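Local coordinates for putative glutathione-regulated potassium-efflux system protein KefB (Vibrio parahaemolyticus RIMD 2210633, PDB 3C85) that is thought to be part of a potassium-efflux antiporter of the CPA2 family, this piece being its nucleotide-binding TrkA-N domain, of Rossmann type, at residues Gln77-Arg80 with Asn85-Ser88; Gly89-Thr92 with Phe96-Arg99. All coordinates share one frame; numbering follows the deposited sequence.

The two contacts follow one another along the chain: strand 86-88 ends interaction 1, and the loop that opens interaction 2 begins at the next residue, Gly89. Their centres lie about 15 Å apart, and they meet where Ser88 O approaches Phe96 CE1 at 4.3 Å. Interaction 1 packs helix 73-81 on an outermost strand of the Rossmann-type sheet, while interaction 2 folds the loop after that strand against helix 94-98. Both border the AMP site, though no AMP is bound in this chain. Interaction 2 contains two of the site's residues, Asp90 and Ala91; interaction 1 lies beside two others, Val86 being about 4 Å from Glu70 and His79 about 5 Å from Arg72, side chain to side chain.

Interaction 1: Gln77-Arg80 with Asn85-Ser88; sequences QQHR and NVIS
With chi1 at -66° the CG of Arg80 sits beside its own backbone N, and a bend at chi3 (-61°) folds the end of the chain back along the helix, so that the guanidinium faces strand 86-88 with one edge. From there NH1 donates to Val86 O at 2.9 Å, a nearly straight bond with an N-H...O angle of 163°. The oxygen lies almost in the guanidinium plane, whereas the donor is tilted out of the carbonyl plane. The aliphatic part of the arginine lies against the same oxygen, Arg80 CG and CD each being 3.3 Å from Val86 O, and one face of the guanidinium rests near Gln77 CA of the preceding helical turn. A long side chain with an apolar stem and a flat end with several N-H donors suits this exposed margin. The whole belongs to a right-handed beta-alpha-beta unit, strand 66-70, helix 73-81 and strand 86-88, in which the helix crosses over one side of the parallel sheet. Strand 86-88 is outermost within this chain, and Ile87 pairs through its backbone with Gly68 and Glu70. Deeper under the helix, Val86 CG2 meets His79 CB at 3.6 Å, and the next atom out, His79 CG, is 3.9 Å from the same methyl. A compact branched residue fits the strand here, since Val86 is buried and also touches Ala76 and Glu70. Histidine suits this buried place, its CB packing on Val86 and its NE2 hydrogen-bonded to Met47 O, which ties helix 73-81 to the loop after strand 42-45.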
# COMPACT_ATOMS: atom_id res chain seq x y z
N GLN A 77 0.88 3.39 -23.65
CA GLN A 77 0.93 2.36 -24.69
C GLN A 77 1.22 0.97 -24.09
O GLN A 77 0.59 -0.03 -24.48
CB GLN A 77 2.01 2.72 -25.72
CG GLN A 77 1.94 1.93 -27.02
CD GLN A 77 3.22 2.07 -27.84
OE1 GLN A 77 4.24 2.56 -27.35
NE2 GLN A 77 3.18 1.60 -29.09
N GLN A 78 2.17 0.90 -23.16
CA GLN A 78 2.47 -0.38 -22.52
C GLN A 78 1.23 -0.91 -21.78
O GLN A 78 0.87 -2.07 -21.97
CB GLN A 78 3.72 -0.27 -21.62
CG GLN A 78 4.11 -1.54 -20.88
CD GLN A 78 4.46 -2.70 -21.79
OE1 GLN A 78 5.05 -2.51 -22.87
NE2 GLN A 78 4.11 -3.92 -21.36
N HIS A 79 0.52 -0.06 -21.02
CA HIS A 79 -0.76 -0.47 -20.42
C HIS A 79 -1.78 -1.00 -21.43
O HIS A 79 -2.44 -2.03 -21.19
CB HIS A 79 -1.39 0.68 -19.65
CG HIS A 79 -0.80 0.90 -18.30
ND1 HIS A 79 -0.76 -0.09 -17.34
CD2 HIS A 79 -0.29 2.01 -17.71
CE1 HIS A 79 -0.20 0.38 -16.24
NE2 HIS A 79 0.07 1.66 -16.43
N ARG A 80 -1.93 -0.29 -22.56
CA ARG A 80 -2.85 -0.78 -23.61
C ARG A 80 -2.41 -2.15 -24.21
O ARG A 80 -3.27 -3.01 -24.43
CB ARG A 80 -3.08 0.27 -24.70
CG ARG A 80 -3.81 1.52 -24.21
CD ARG A 80 -4.13 2.47 -25.37
NE ARG A 80 -2.94 2.97 -26.05
CZ ARG A 80 -2.31 4.10 -25.75
NH1 ARG A 80 -2.72 4.86 -24.73
NH2 ARG A 80 -1.24 4.47 -26.45
N ASN A 85 -7.47 -0.16 -20.22
CA ASN A 85 -7.96 1.05 -20.90
C ASN A 85 -7.26 2.24 -20.29
O ASN A 85 -7.67 2.73 -19.23
CB ASN A 85 -9.49 1.23 -20.81
CG ASN A 85 -10.25 0.22 -21.67
OD1 ASN A 85 -9.65 -0.62 -22.35
ND2 ASN A 85 -11.57 0.28 -21.62
N VAL A 86 -6.20 2.67 -20.96
CA VAL A 86 -5.41 3.79 -20.47
C VAL A 86 -5.14 4.74 -21.63
O VAL A 86 -4.76 4.31 -22.72
CB VAL A 86 -4.07 3.32 -19.81
CG1 VAL A 86 -3.21 4.54 -19.39
CG2 VAL A 86 -4.38 2.48 -18.59
N ILE A 87 -5.39 6.02 -21.43
CA ILE A 87 -5.13 7.00 -22.46
C ILE A 87 -4.10 7.98 -21.94
O ILE A 87 -3.96 8.17 -20.72
CB ILE A 87 -6.44 7.69 -22.95
CG1 ILE A 87 -7.14 8.43 -21.80
CG2 ILE A 87 -7.40 6.65 -23.59
CD1 ILE A 87 -8.27 9.34 -22.31
N SER A 88 -3.32 8.58 -22.84
CA SER A 88 -2.33 9.52 -22.36
C SER A 88 -2.94 10.91 -22.17
O SER A 88 -3.87 11.30 -22.89
CB SER A 88 -1.13 9.56 -23.30
OG SER A 88 -1.55 10.02 -24.55

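Interaction 2: Gly89-Thr92 with Phe96-Arg99; sequences GDAT and FWER
Asp90 OD1 accepts two bonds from Thr92, both arriving from the same face of the carboxylate plane. The backbone N of Thr92 reaches Asp90 OD1 at 2.9 Å from well above that plane, closing an Asx turn, and Thr92 OG1 meets it at an unusually short 2.5 Å on the syn side. This double grip would limit rotation of the carboxylate; a short acid and a beta-hydroxyl two residues on are well matched to it. Across the contact, Trp97 NE1 donates to Ala91 O at 2.7 Å with an N-H...O angle of 162°. The oxygen lies in the indole plane, but the donor is tilted 32° from the carbonyl plane. In this Rossmann-type domain the loop follows strand 86-88 and leads into helix 94-98. Its residues Asp90 and Ala91 belong to the AMP site seen for this protein, and a sulfate ion, probably from the crystallisation liquor, lies about 4 Å from the Asp90 side chain. Phe96 fills the angle between loop and helix: its CG, anti to the backbone N (chi1 170°), carries the ring toward the loop. There Phe96 CE1 lies 3.9 Å from Gly89 CA, since glycine has no side chain in the way, and Phe96 CD2 is 4.0 Å from Ala91 CA. Phe96 CB meanwhile packs on Asp90 O at 3.3 Å. The ring also reaches the neighbouring indole, with Phe96 CD2 above one face of Trp97 toward its rim. Trp97 itself is large enough to span from Ala91 to Leu43 and Leu45 of strand 42-45 and to Gln125 and Leu126 of helix 116-128.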
# COMPACT_ATOMS: atom_id res chain seq x y z
N GLY A 89 -2.41 11.67 -21.21
CA GLY A 89 -2.87 13.02 -20.99
C GLY A 89 -2.35 13.54 -19.68
O GLY A 89 -1.92 12.77 -18.84
N ASP A 90 -2.39 14.86 -19.52
CA ASP A 90 -1.90 15.51 -18.28
C ASP A 90 -3.12 15.98 -17.51
O ASP A 90 -3.70 17.02 -17.85
CB ASP A 90 -0.99 16.68 -18.66
CG ASP A 90 -0.45 17.47 -17.45
OD1 ASP A 90 -0.85 17.21 -16.29
OD2 ASP A 90 0.35 18.41 -17.70
N ALA A 91 -3.50 15.24 -16.46
CA ALA A 91 -4.68 15.59 -15.67
C ALA A 91 -4.57 16.94 -14.89
O ALA A 91 -5.56 17.40 -14.35
CB ALA A 91 -5.12 14.45 -14.78
N THR A 92 -3.40 17.58 -14.88
CA THR A 92 -3.26 18.92 -14.28
C THR A 92 -3.56 20.05 -15.27
O THR A 92 -3.61 21.24 -14.89
CB THR A 92 -1.84 19.16 -13.68
OG1 THR A 92 -0.89 19.24 -14.75
CG2 THR A 92 -1.44 18.05 -12.77
N PHE A 96 -6.52 19.51 -21.21
CA PHE A 96 -6.86 18.09 -21.17
C PHE A 96 -8.33 17.94 -20.80
O PHE A 96 -9.07 17.27 -21.49
CB PHE A 96 -6.01 17.31 -20.17
CG PHE A 96 -6.49 15.91 -19.94
CD1 PHE A 96 -6.26 14.93 -20.89
CD2 PHE A 96 -7.23 15.58 -18.80
CE1 PHE A 96 -6.70 13.61 -20.69
CE2 PHE A 96 -7.68 14.28 -18.61
CZ PHE A 96 -7.42 13.29 -19.58
N TRP A 97 -8.74 18.59 -19.71
CA TRP A 97 -10.11 18.48 -19.22
C TRP A 97 -11.16 19.03 -20.19
O TRP A 97 -12.32 18.58 -20.19
CB TRP A 97 -10.21 19.12 -17.84
CG TRP A 97 -9.53 18.25 -16.80
CD1 TRP A 97 -8.27 18.38 -16.31
CD2 TRP A 97 -10.09 17.08 -16.20
NE1 TRP A 97 -8.01 17.36 -15.39
CE2 TRP A 97 -9.11 16.55 -15.32
CE3 TRP A 97 -11.32 16.42 -16.32
CZ2 TRP A 97 -9.32 15.40 -14.55
CZ3 TRP A 97 -11.54 15.27 -15.56
CH2 TRP A 97 -10.54 14.78 -14.69
N GLU A 98 -10.74 19.94 -21.04
CA GLU A 98 -11.64 20.53 -22.01
C GLU A 98 -11.99 19.53 -23.10
O GLU A 98 -12.99 19.66 -23.73
CB GLU A 98 -11.06 21.81 -22.59
CG GLU A 98 -11.55 23.08 -21.91
CD GLU A 98 -12.91 23.49 -22.40
OE1 GLU A 98 -13.05 23.71 -23.60
OE2 GLU A 98 -13.85 23.58 -21.59
N ARG A 99 -11.15 18.53 -23.27
CA ARG A 99 -11.36 17.50 -24.27
C ARG A 99 -12.41 16.48 -23.84
O ARG A 99 -12.92 15.75 -24.67
CB ARG A 99 -10.04 16.79 -24.59
CG ARG A 99 -8.98 17.67 -25.29
CD ARG A 99 -7.62 17.01 -25.24
NE ARG A 99 -7.59 15.76 -26.02
CZ ARG A 99 -6.66 14.81 -25.91
NH1 ARG A 99 -5.67 14.95 -25.04
NH2 ARG A 99 -6.73 13.71 -26.66